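Local coordinates for protein DegT/DnrJ/EryC1/StrS aminotransferase (Brucella abortus 2308, PDB 4QGR) that binds pyridoxal 5'-phosphate and probably acts as a transaminase of the DegT/DnrJ/EryC1/StrS family, at residues G41-E46 with Q249-L254; K49-Y54 with E255-L260; A84-S89 with E105-D110; V281-E286 with S299-N304; G307-L312 with R352-P357. One frame throughout, in Å; residues are numbered along the deposited sequence.

Contact 1 of 5, residues G41-E46 with Q249-L254; sequences GPEVAE and QAAVLL
The methyl of A250 presses against the backbone of the first turn of helix 42-55: its CB lies 3.6 Å from E43 O and 3.7 Å from V44 CA. V44 adds CG2, 4.0 Å from A250 CB. One turn further along, L254 reaches over with CD1 and crosses two glutamate side chains at about a right angle. That methyl stands 3.9 Å from E43 CG and 3.7 Å from E46 CD, so it meets the aliphatic part of one glutamate and the carboxylate end of the other. Helices 42-55 and 247-278 thus pack with local axes 8.1 Å apart and crossing at 44°, a separation that fits A250 CB lying directly on the backbone of E43 and V44. E43 bends at chi2 (82°), laying CG against A251 CB at 3.9 Å while its carboxylate turns away to a salt bridge with K31. E46, extended beyond CG, holds its own carboxylate in a salt bridge with K50 of the same helix. Further out, V32 of helix 22-35 touches both E43 and A251. Just ahead of helix 42-55, G41 N gives a hydrogen bond to OG1 of T247, at the start of helix 247-278.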
# COMPACT_ATOMS: atom_id res chain seq x y z
N GLY A 41 4.43 -8.97 12.71
CA GLY A 41 5.22 -9.83 13.58
C GLY A 41 6.08 -8.98 14.47
O GLY A 41 6.04 -7.75 14.38
N PRO A 42 6.88 -9.61 15.33
CA PRO A 42 7.55 -8.86 16.38
C PRO A 42 8.48 -7.77 15.92
O PRO A 42 8.57 -6.75 16.58
CB PRO A 42 8.34 -9.93 17.14
CG PRO A 42 7.55 -11.16 16.91
CD PRO A 42 6.97 -11.06 15.54
N GLU A 43 9.14 -7.98 14.78
CA GLU A 43 10.08 -7.01 14.26
C GLU A 43 9.41 -5.66 13.97
O GLU A 43 10.07 -4.64 14.05
CB GLU A 43 10.79 -7.54 12.98
CG GLU A 43 11.83 -8.63 13.23
CD GLU A 43 11.26 -10.04 13.38
OE1 GLU A 43 10.04 -10.24 13.50
OE2 GLU A 43 12.07 -10.98 13.42
N VAL A 44 8.12 -5.64 13.67
CA VAL A 44 7.45 -4.37 13.37
C VAL A 44 7.47 -3.44 14.59
O VAL A 44 7.98 -2.34 14.54
CB VAL A 44 6.04 -4.56 12.79
CG1 VAL A 44 5.43 -3.23 12.42
CG2 VAL A 44 6.11 -5.41 11.53
N ALA A 45 6.95 -3.92 15.71
CA ALA A 45 6.95 -3.11 16.92
C ALA A 45 8.35 -2.80 17.43
O ALA A 45 8.60 -1.71 17.94
CB ALA A 45 6.11 -3.77 18.00
N GLU A 46 9.24 -3.77 17.28
CA GLU A 46 10.61 -3.58 17.66
C GLU A 46 11.23 -2.43 16.87
O GLU A 46 11.91 -1.54 17.44
CB GLU A 46 11.37 -4.91 17.50
CG GLU A 46 12.82 -4.84 17.89
CD GLU A 46 13.60 -6.13 17.62
OE1 GLU A 46 13.00 -7.16 17.16
OE2 GLU A 46 14.84 -6.04 17.83
N GLN A 249 10.18 -6.73 6.01
CA GLN A 249 10.84 -5.46 5.77
C GLN A 249 11.26 -4.77 7.06
O GLN A 249 12.32 -4.11 7.13
CB GLN A 249 9.93 -4.53 4.93
CG GLN A 249 9.64 -5.05 3.55
CD GLN A 249 10.86 -5.39 2.75
OE1 GLN A 249 11.94 -4.80 2.92
NE2 GLN A 249 10.69 -6.31 1.80
N ALA A 250 10.47 -4.91 8.12
CA ALA A 250 10.92 -4.39 9.45
C ALA A 250 12.25 -5.04 9.90
O ALA A 250 13.12 -4.38 10.49
CB ALA A 250 9.85 -4.57 10.50
N ALA A 251 12.42 -6.32 9.57
CA ALA A 251 13.62 -7.07 9.95
C ALA A 251 14.82 -6.51 9.21
O ALA A 251 15.90 -6.29 9.80
CB ALA A 251 13.41 -8.51 9.65
N VAL A 252 14.65 -6.24 7.91
CA VAL A 252 15.68 -5.52 7.14
C VAL A 252 16.03 -4.17 7.77
O VAL A 252 17.22 -3.82 8.00
CB VAL A 252 15.24 -5.39 5.66
CG1 VAL A 252 16.16 -4.43 4.91
CG2 VAL A 252 15.28 -6.76 5.00
N LEU A 253 14.99 -3.40 8.07
CA LEU A 253 15.14 -2.03 8.60
C LEU A 253 15.85 -1.97 9.96
O LEU A 253 16.63 -1.04 10.23
CB LEU A 253 13.77 -1.34 8.65
CG LEU A 253 13.31 -0.87 7.26
CD1 LEU A 253 11.82 -0.65 7.21
CD2 LEU A 253 14.02 0.36 6.79
N LEU A 254 15.64 -2.99 10.77
CA LEU A 254 16.35 -3.07 12.05
C LEU A 254 17.85 -3.09 11.81
O LEU A 254 18.60 -2.42 12.49
CB LEU A 254 15.89 -4.26 12.85
CG LEU A 254 14.52 -4.09 13.54
CD1 LEU A 254 13.98 -5.43 14.00
CD2 LEU A 254 14.64 -3.14 14.73

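Contact 2 of 5, residues K49-Y54 with E255-L260; sequences KKLGEY and EKLAIL
L257 is the first residue of 255-260 to meet helix 42-55, and its two methyls divide the work. CD2 lies against backbone, 3.7 Å from L51 N, and also packs 3.8 Å from K50 CB. CD1 turns to the side chains: it stands 4.0 Å from L51 CD1 and over one face of the Y54 ring, 4.2 Å from CG. The side chains of L257 and Y54 run past each other in opposite directions. With CG anti to the backbone N (chi1 176°), L257 spans the distance between the local helix axes, 10.8 Å apart and inclined by only 19°. One turn later L260 crosses the tyrosine at about a right angle, placing CD2 3.7 Å from Y54 CE2 and CG 4.0 Å from Y54 OH. The ring is therefore touched near its root by one leucine and toward its hydroxyl end by the next. Leucine methyls here pack on both backbone and side chains of a nearly parallel helix; L51 also touches F195, and the L260 side chain is about 9 Å from that of K199, the predicted cofactor-attachment lysine. Y54 OH is hydrogen-bonded to E261 OE1, which should limit how the ring can shift, and K50 NZ forms a salt bridge with E46. Apolar contacts thus join the groups that meet, while the directional bonds of Y54 and K50 go elsewhere.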
# COMPACT_ATOMS: atom_id res chain seq x y z
N LYS A 49 9.84 1.00 17.95
CA LYS A 49 10.47 1.48 19.19
C LYS A 49 11.86 2.02 19.03
O LYS A 49 12.18 3.09 19.52
CB LYS A 49 10.49 0.36 20.23
CG LYS A 49 9.13 0.23 20.82
CD LYS A 49 8.89 -1.10 21.48
CE LYS A 49 7.38 -1.29 21.63
NZ LYS A 49 7.07 -2.58 22.28
N LYS A 50 12.67 1.27 18.30
CA LYS A 50 14.06 1.65 18.09
C LYS A 50 14.14 2.90 17.22
O LYS A 50 14.91 3.83 17.56
CB LYS A 50 14.88 0.50 17.50
CG LYS A 50 15.07 -0.59 18.54
CD LYS A 50 15.87 -1.80 18.06
CE LYS A 50 16.23 -2.68 19.28
NZ LYS A 50 16.21 -4.12 18.90
N LEU A 51 13.31 2.99 16.18
CA LEU A 51 13.29 4.21 15.36
C LEU A 51 12.76 5.41 16.17
O LEU A 51 13.30 6.53 16.10
CB LEU A 51 12.45 4.05 14.11
CG LEU A 51 12.50 5.20 13.10
CD1 LEU A 51 13.91 5.52 12.64
CD2 LEU A 51 11.59 4.90 11.91
N GLY A 52 11.77 5.16 17.01
CA GLY A 52 11.24 6.22 17.90
C GLY A 52 12.33 6.84 18.79
O GLY A 52 12.44 8.06 18.91
N GLU A 53 13.17 6.01 19.40
CA GLU A 53 14.25 6.54 20.26
C GLU A 53 15.30 7.26 19.49
O GLU A 53 15.79 8.27 19.93
CB GLU A 53 14.88 5.40 21.08
CG GLU A 53 13.82 4.88 22.03
CD GLU A 53 14.35 4.37 23.35
OE1 GLU A 53 15.48 4.77 23.76
OE2 GLU A 53 13.61 3.58 23.96
N TYR A 54 15.59 6.78 18.28
CA TYR A 54 16.54 7.43 17.39
C TYR A 54 16.07 8.85 17.04
O TYR A 54 16.86 9.81 17.03
CB TYR A 54 16.73 6.60 16.09
CG TYR A 54 17.73 7.21 15.15
CD1 TYR A 54 19.10 7.25 15.47
CD2 TYR A 54 17.33 7.77 13.95
CE1 TYR A 54 20.02 7.84 14.61
CE2 TYR A 54 18.25 8.33 13.09
CZ TYR A 54 19.58 8.39 13.43
OH TYR A 54 20.48 8.96 12.58
N GLU A 255 18.29 -3.86 10.82
CA GLU A 255 19.71 -3.90 10.50
C GLU A 255 20.20 -2.60 9.82
O GLU A 255 21.29 -2.12 10.16
CB GLU A 255 20.02 -5.09 9.65
CG GLU A 255 19.69 -6.44 10.26
CD GLU A 255 20.42 -6.74 11.57
OE1 GLU A 255 21.51 -6.18 11.86
OE2 GLU A 255 19.90 -7.55 12.34
N LYS A 256 19.39 -2.01 8.95
CA LYS A 256 19.74 -0.72 8.36
C LYS A 256 19.89 0.37 9.45
O LYS A 256 20.83 1.17 9.45
CB LYS A 256 18.71 -0.27 7.34
CG LYS A 256 18.41 -1.21 6.19
CD LYS A 256 19.66 -1.54 5.37
CE LYS A 256 19.32 -1.87 3.93
NZ LYS A 256 18.90 -0.67 3.17
N LEU A 257 18.97 0.34 10.41
CA LEU A 257 18.91 1.39 11.43
C LEU A 257 20.16 1.33 12.29
O LEU A 257 20.73 2.38 12.65
CB LEU A 257 17.61 1.28 12.27
CG LEU A 257 17.52 2.28 13.43
CD1 LEU A 257 17.46 3.72 12.84
CD2 LEU A 257 16.30 1.96 14.27
N ALA A 258 20.67 0.13 12.53
CA ALA A 258 21.87 -0.01 13.41
C ALA A 258 23.16 0.59 12.82
O ALA A 258 24.12 0.85 13.55
CB ALA A 258 22.11 -1.48 13.79
N ILE A 259 23.18 0.83 11.52
CA ILE A 259 24.30 1.50 10.88
C ILE A 259 24.00 2.89 10.34
O ILE A 259 24.90 3.56 9.78
CB ILE A 259 24.93 0.66 9.73
CG1 ILE A 259 23.98 0.45 8.57
CG2 ILE A 259 25.47 -0.69 10.25
CD1 ILE A 259 24.60 -0.25 7.40
N LEU A 260 22.77 3.36 10.52
CA LEU A 260 22.34 4.64 9.96
C LEU A 260 23.16 5.81 10.50
O LEU A 260 23.61 6.68 9.75
CB LEU A 260 20.84 4.87 10.22
CG LEU A 260 20.23 6.17 9.71
CD1 LEU A 260 20.37 6.27 8.20
CD2 LEU A 260 18.77 6.26 10.12

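Contact 3 of 5, residues A84-S89 with E105-D110; sequences AVFVPS and EPVFVD
F86 and V107, paired across two parallel strands, lie side by side and point the same way, with the valine CB 3.6 Å from F86 CD2. V107 has CG1 anti to its backbone N (chi1 179°), which sets CG1 along the ring at CD2 and CE2 and sends CG2 to A84 CB at 3.9 Å. Beyond them, L123 and I127 of helix 120-133 pack on F86. The other face carries V85, P106, V87 and F108. Here V87 CG2, held between the backbone N and the carbonyl carbon (chi1 -52°), meets both P106 CB and F108 CD1, the latter at 3.8 Å. The F108 ring also receives P88 O at its edge, in plane, 3.6 Å from CD1; this buried carbonyl has no hydrogen-bond partner in the model. S89 CB packs against the same CD1. Four backbone bonds join the strands, among them V107 N to V85 O at 2.8 Å. The ladder then opens: S89 N and V109 O stand 3.6 Å apart, and a water bridges them. Helix 94-101 connects the strands and packs on V85, V87, P106 and F108, completing a beta-alpha-beta unit of the large sheet in this PLP-dependent fold, with the side chain of P88 about 8 Å from the bound PLP.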
# COMPACT_ATOMS: atom_id res chain seq x y z
N ALA A 84 -8.23 23.24 1.54
CA ALA A 84 -6.96 23.55 0.89
C ALA A 84 -5.77 23.03 1.71
O ALA A 84 -5.74 23.18 2.95
CB ALA A 84 -6.82 25.03 0.68
N VAL A 85 -4.81 22.44 1.03
CA VAL A 85 -3.54 21.98 1.67
C VAL A 85 -2.37 22.56 0.88
O VAL A 85 -2.29 22.43 -0.37
CB VAL A 85 -3.44 20.44 1.74
CG1 VAL A 85 -2.12 20.00 2.35
CG2 VAL A 85 -4.62 19.80 2.45
N PHE A 86 -1.47 23.24 1.58
CA PHE A 86 -0.37 24.01 0.96
C PHE A 86 0.87 23.15 0.88
O PHE A 86 1.29 22.60 1.90
CB PHE A 86 -0.13 25.32 1.77
CG PHE A 86 -1.35 26.16 1.82
CD1 PHE A 86 -2.36 25.89 2.76
CD2 PHE A 86 -1.61 27.07 0.81
CE1 PHE A 86 -3.52 26.57 2.77
CE2 PHE A 86 -2.79 27.79 0.81
CZ PHE A 86 -3.76 27.54 1.77
N VAL A 87 1.39 22.98 -0.35
CA VAL A 87 2.48 22.03 -0.66
C VAL A 87 3.46 22.66 -1.64
O VAL A 87 3.10 23.59 -2.41
CB VAL A 87 1.93 20.69 -1.22
CG1 VAL A 87 0.87 20.14 -0.29
CG2 VAL A 87 1.30 20.85 -2.60
N PRO A 88 4.72 22.18 -1.63
CA PRO A 88 5.59 22.61 -2.72
C PRO A 88 5.21 21.95 -4.04
O PRO A 88 4.57 20.91 -4.06
CB PRO A 88 6.98 22.12 -2.28
CG PRO A 88 6.82 21.55 -0.91
CD PRO A 88 5.39 21.20 -0.75
N SER A 89 5.55 22.63 -5.13
CA SER A 89 5.51 22.03 -6.46
C SER A 89 6.84 21.31 -6.78
O SER A 89 6.85 20.34 -7.54
CB SER A 89 5.24 23.14 -7.48
OG SER A 89 5.38 22.67 -8.81
N GLU A 105 -7.86 20.14 -2.21
CA GLU A 105 -7.08 20.72 -3.30
C GLU A 105 -5.72 21.12 -2.79
O GLU A 105 -5.62 21.77 -1.77
CB GLU A 105 -7.71 21.96 -3.92
CG GLU A 105 -9.05 21.75 -4.57
CD GLU A 105 -9.44 22.90 -5.46
OE1 GLU A 105 -8.62 23.80 -5.77
OE2 GLU A 105 -10.61 22.95 -5.84
N PRO A 106 -4.68 20.71 -3.48
CA PRO A 106 -3.38 21.30 -3.19
C PRO A 106 -3.31 22.73 -3.68
O PRO A 106 -4.00 23.12 -4.66
CB PRO A 106 -2.40 20.40 -3.96
CG PRO A 106 -3.21 19.90 -5.12
CD PRO A 106 -4.63 19.75 -4.60
N VAL A 107 -2.58 23.55 -2.94
CA VAL A 107 -2.26 24.90 -3.38
C VAL A 107 -0.74 24.96 -3.40
O VAL A 107 -0.09 24.73 -2.36
CB VAL A 107 -2.83 26.00 -2.45
CG1 VAL A 107 -2.42 27.36 -2.96
CG2 VAL A 107 -4.33 25.84 -2.27
N PHE A 108 -0.16 25.23 -4.57
CA PHE A 108 1.29 25.16 -4.75
C PHE A 108 2.10 26.39 -4.37
O PHE A 108 1.75 27.49 -4.72
CB PHE A 108 1.63 24.79 -6.20
CG PHE A 108 1.24 23.39 -6.59
CD1 PHE A 108 1.89 22.29 -6.06
CD2 PHE A 108 0.28 23.19 -7.57
CE1 PHE A 108 1.54 21.01 -6.43
CE2 PHE A 108 -0.05 21.91 -7.97
CZ PHE A 108 0.60 20.81 -7.39
N VAL A 109 3.16 26.19 -3.59
CA VAL A 109 4.00 27.25 -3.09
C VAL A 109 5.39 27.05 -3.67
O VAL A 109 5.84 25.92 -3.82
CB VAL A 109 4.03 27.22 -1.55
CG1 VAL A 109 4.86 28.41 -1.02
CG2 VAL A 109 2.61 27.24 -1.03
N ASP A 110 6.10 28.12 -3.97
CA ASP A 110 7.43 28.00 -4.56
C ASP A 110 8.41 27.57 -3.47
O ASP A 110 8.08 27.55 -2.27
CB ASP A 110 7.91 29.33 -5.14
CG ASP A 110 8.82 29.18 -6.35
OD1 ASP A 110 9.18 28.05 -6.73
OD2 ASP A 110 9.12 30.24 -6.96
O HOH W 1 7.65 24.45 -5.15

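Contact 4 of 5, residues V281-E286 with S299-N304; sequences VVKVPE and SIESEN
K283 leaves its backbone with CG anti to N (chi1 -180°), while E301 has CG anti to the carbonyl carbon (chi1 -59°); the two chains consequently run side by side and point the same way. Their ends form a long salt bridge, 3.6 Å from K283 NZ to E301 OE2. K283 NZ also forms a salt bridge with D114. The E301 carboxylate is held by three partners, K283, Y116 and R352, which would probably favour its ionised form. The backbones of the same two residues make a single antiparallel hydrogen-bonded pair. K283 N reaches E301 O at 3.0 Å, and E301 N returns to K283 O at 3.0 Å. V282 CB touches the same E301 O at 3.3 Å, and its methyls spread to S302 CB (from CG1, 3.8 Å) and I300 CD1 (from CG2, 4.1 Å). P285, centre of an inverse gamma turn, has no N-H to continue the pairing and places CD 3.3 Å from S299 O. Water extends the join, linking V281 O to E303 N. The loop after helix 247-278 thereby lines one edge of strand 298-301, whose other neighbour is strand 353-356, while L308 of helix 305-314 packs on I300 and S302.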
# COMPACT_ATOMS: atom_id res chain seq x y z
N VAL A 281 33.01 26.48 -9.11
CA VAL A 281 32.62 26.19 -10.48
C VAL A 281 31.11 25.88 -10.64
O VAL A 281 30.58 26.00 -11.74
CB VAL A 281 33.42 25.02 -11.10
CG1 VAL A 281 34.86 25.42 -11.34
CG2 VAL A 281 33.34 23.76 -10.24
N VAL A 282 30.44 25.46 -9.57
CA VAL A 282 29.00 25.24 -9.61
C VAL A 282 28.39 25.72 -8.30
O VAL A 282 29.09 25.99 -7.34
CB VAL A 282 28.61 23.75 -9.83
CG1 VAL A 282 29.01 23.28 -11.22
CG2 VAL A 282 29.18 22.84 -8.75
N LYS A 283 27.06 25.79 -8.26
CA LYS A 283 26.37 26.18 -7.06
C LYS A 283 26.17 24.94 -6.20
O LYS A 283 25.58 23.97 -6.65
CB LYS A 283 25.06 26.86 -7.42
CG LYS A 283 24.22 27.33 -6.26
CD LYS A 283 23.18 28.34 -6.75
CE LYS A 283 22.40 28.97 -5.63
NZ LYS A 283 21.80 27.93 -4.78
N VAL A 284 26.68 24.99 -4.98
CA VAL A 284 26.70 23.82 -4.12
C VAL A 284 25.65 23.96 -3.00
O VAL A 284 25.31 25.07 -2.59
CB VAL A 284 28.10 23.50 -3.53
CG1 VAL A 284 29.11 23.21 -4.63
CG2 VAL A 284 28.61 24.61 -2.63
N PRO A 285 25.14 22.83 -2.51
CA PRO A 285 24.17 22.84 -1.44
C PRO A 285 24.83 23.06 -0.06
O PRO A 285 25.16 22.13 0.65
CB PRO A 285 23.53 21.45 -1.57
CG PRO A 285 24.65 20.58 -2.08
CD PRO A 285 25.39 21.46 -3.04
N GLU A 286 25.00 24.31 0.33
CA GLU A 286 25.60 24.60 1.65
C GLU A 286 24.74 24.08 2.81
O GLU A 286 23.51 24.08 2.73
CB GLU A 286 25.83 26.11 1.80
CG GLU A 286 26.92 26.64 0.90
CD GLU A 286 28.29 26.39 1.47
OE1 GLU A 286 28.51 26.71 2.67
OE2 GLU A 286 29.17 25.88 0.73
N SER A 299 22.68 17.76 -4.59
CA SER A 299 22.18 18.49 -5.73
C SER A 299 22.89 19.83 -5.92
O SER A 299 22.84 20.70 -5.02
CB SER A 299 20.68 18.71 -5.57
OG SER A 299 19.96 17.46 -5.56
N ILE A 300 23.45 20.00 -7.11
CA ILE A 300 24.18 21.20 -7.53
C ILE A 300 23.39 21.92 -8.61
O ILE A 300 22.43 21.36 -9.14
CB ILE A 300 25.58 20.88 -8.07
CG1 ILE A 300 25.49 19.98 -9.31
CG2 ILE A 300 26.38 20.25 -6.95
CD1 ILE A 300 26.68 19.96 -10.21
N GLU A 301 23.77 23.14 -8.94
CA GLU A 301 23.29 23.79 -10.14
C GLU A 301 24.47 24.17 -11.00
O GLU A 301 25.48 24.63 -10.49
CB GLU A 301 22.44 25.02 -9.85
CG GLU A 301 21.22 24.75 -9.00
CD GLU A 301 20.61 26.02 -8.44
OE1 GLU A 301 20.60 27.03 -9.15
OE2 GLU A 301 20.15 26.00 -7.30
N SER A 302 24.35 23.99 -12.30
CA SER A 302 25.44 24.26 -13.22
C SER A 302 24.98 24.98 -14.47
O SER A 302 23.90 24.70 -14.97
CB SER A 302 26.07 22.92 -13.64
OG SER A 302 27.10 23.10 -14.58
N GLU A 303 25.81 25.90 -14.98
CA GLU A 303 25.70 26.38 -16.37
C GLU A 303 25.87 25.16 -17.28
O GLU A 303 26.58 24.22 -16.91
CB GLU A 303 26.78 27.41 -16.70
N ASN A 304 25.22 25.17 -18.45
CA ASN A 304 25.25 24.05 -19.38
C ASN A 304 25.10 22.71 -18.67
O ASN A 304 25.95 21.81 -18.84
CB ASN A 304 26.54 24.12 -20.18
CG ASN A 304 26.68 25.43 -20.93
OD1 ASN A 304 27.66 26.16 -20.76
ND2 ASN A 304 25.69 25.74 -21.76
O HOH W 2 28.12 26.49 -13.19
O HOH W 3 22.83 23.57 -4.64

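Contact 5 of 5, residues G307-L312 with R352-P357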
# COMPACT_ATOMS: atom_id res chain seq x y z
N GLY A 307 25.13 19.57 -20.87
CA GLY A 307 26.54 19.31 -21.25
C GLY A 307 27.32 18.60 -20.15
O GLY A 307 28.09 17.66 -20.40
N LEU A 308 27.16 19.09 -18.92
CA LEU A 308 27.82 18.50 -17.76
C LEU A 308 27.39 17.07 -17.54
O LEU A 308 28.22 16.17 -17.38
CB LEU A 308 27.56 19.32 -16.50
CG LEU A 308 28.16 18.76 -15.22
CD1 LEU A 308 29.64 18.59 -15.41
CD2 LEU A 308 27.88 19.61 -14.02
N LYS A 309 26.07 16.85 -17.55
CA LYS A 309 25.56 15.51 -17.30
C LYS A 309 26.08 14.50 -18.36
O LYS A 309 26.42 13.35 -18.04
CB LYS A 309 24.06 15.57 -17.32
CG LYS A 309 23.33 14.25 -17.16
CD LYS A 309 21.85 14.54 -16.97
CE LYS A 309 21.12 13.35 -16.43
NZ LYS A 309 21.17 12.17 -17.30
N ALA A 310 26.17 14.95 -19.61
CA ALA A 310 26.64 14.09 -20.69
C ALA A 310 28.13 13.77 -20.52
O ALA A 310 28.58 12.65 -20.81
CB ALA A 310 26.41 14.78 -22.04
N GLN A 311 28.92 14.78 -20.15
CA GLN A 311 30.32 14.58 -19.94
C GLN A 311 30.53 13.65 -18.75
O GLN A 311 31.45 12.83 -18.76
CB GLN A 311 31.03 15.93 -19.71
CG GLN A 311 32.52 15.82 -19.45
CD GLN A 311 33.25 15.10 -20.58
OE1 GLN A 311 32.86 15.20 -21.73
NE2 GLN A 311 34.28 14.34 -20.24
N LEU A 312 29.72 13.81 -17.70
CA LEU A 312 29.84 12.90 -16.56
C LEU A 312 29.56 11.45 -17.00
O LEU A 312 30.33 10.52 -16.70
CB LEU A 312 28.90 13.34 -15.43
CG LEU A 312 29.31 14.58 -14.63
CD1 LEU A 312 28.10 15.06 -13.82
CD2 LEU A 312 30.44 14.27 -13.67
N ARG A 352 18.76 23.74 -14.65
CA ARG A 352 20.11 23.87 -14.14
C ARG A 352 20.52 22.92 -13.01
O ARG A 352 21.70 22.82 -12.73
CB ARG A 352 20.38 25.33 -13.74
CG ARG A 352 19.49 25.86 -12.64
CD ARG A 352 19.68 27.39 -12.38
NE ARG A 352 18.98 27.78 -11.13
CZ ARG A 352 17.78 28.39 -11.04
NH1 ARG A 352 17.13 28.77 -12.12
NH2 ARG A 352 17.25 28.68 -9.85
N ILE A 353 19.57 22.24 -12.38
CA ILE A 353 19.89 21.35 -11.25
C ILE A 353 20.39 19.98 -11.70
O ILE A 353 20.02 19.48 -12.78
CB ILE A 353 18.67 21.21 -10.32
CG1 ILE A 353 19.09 20.82 -8.90
CG2 ILE A 353 17.60 20.31 -10.94
CD1 ILE A 353 17.98 20.99 -7.89
N LEU A 354 21.24 19.36 -10.89
CA LEU A 354 21.72 18.00 -11.14
C LEU A 354 22.15 17.34 -9.85
O LEU A 354 22.76 18.00 -9.02
CB LEU A 354 22.89 18.06 -12.11
CG LEU A 354 23.42 16.69 -12.60
CD1 LEU A 354 22.35 15.93 -13.38
CD2 LEU A 354 24.68 16.87 -13.43
N SER A 355 21.76 16.08 -9.65
CA SER A 355 22.18 15.34 -8.48
C SER A 355 23.32 14.36 -8.80
O SER A 355 23.32 13.72 -9.84
CB SER A 355 21.00 14.62 -7.83
OG SER A 355 19.96 15.56 -7.53
N LEU A 356 24.33 14.33 -7.93
CA LEU A 356 25.58 13.56 -8.15
C LEU A 356 25.56 12.30 -7.28
O LEU A 356 24.82 12.22 -6.31
CB LEU A 356 26.79 14.42 -7.72
CG LEU A 356 26.87 15.80 -8.34
CD1 LEU A 356 28.15 16.51 -7.89
CD2 LEU A 356 26.85 15.66 -9.87
N PRO A 357 26.40 11.30 -7.61
CA PRO A 357 26.47 10.14 -6.76
C PRO A 357 26.65 10.52 -5.29
O PRO A 357 27.45 11.37 -4.95
CB PRO A 357 27.69 9.39 -7.29
CG PRO A 357 27.72 9.77 -8.76
CD PRO A 357 27.32 11.21 -8.76
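L308 is the first residue of the helix to meet the strand, and it does so lightly: its CD2 lies 4.3 Å from L354 CD2. L308 also touches I300 of strand 298-301 and F377 of helix 364-377. K309 follows, crossing L354 at about a right angle. Its aliphatic chain does the touching, with CD 3.9 Å from L354 CD1 and CB 4.1 Å from L354 CD2. Because K309 CG stands anti to the backbone N (chi1 177°) and the chain stays extended as far as CE, the methylenes pass across the leucine before the bend at chi4 (-61°) turns NZ aside. The lysine therefore serves here as a hydrocarbon flank on the more exposed border of the contact. One turn after L308, L312 approaches L354 tip to tip, CD1 to CD2 at 3.9 Å. The same L312 CD1 also reaches L356 CD2 at 4.2 Å, this time with the side chains crossing at about a right angle. L354 is thus met by three residues of the helix, L308, K309 and L312. L354 points at the helix, whereas L356 comes to L312 only through its CD2 and also touches I374. S355, between them, takes no part; its OG is hydrogen-bonded to S299 OG. Locally, 307-312 and 353-356 run 23° apart, with axes separated by 10.1 Å. Together with helix 364-377, helix 305-314 packs on the antiparallel pair 298-301 and 353-356: helices against a two-stranded antiparallel sheet, away from the cofactor site.

Contacts 1 and 2 are successive levels of one interface between helices 42-55 and 247-278, joined where L254 CD2 meets K50 CD at 3.8 Å. Contacts 1, 3, 4 and 5 are buried, contact 2 only partly. Contacts 4 and 5 also touch, sharing the two-stranded sheet of 298-301 and 353-356: contact 4 adds backbone and charge pairing at its edge, contact 5 apolar packing of a helix. Contact 3, in the large sheet, stands apart, its centre about 34 Å from that of contact 1. Backbone bonds mark contacts 3 and 4, while the helix contacts 1, 2 and 5 rest on apolar packing, in 1 and 2 partly against backbone.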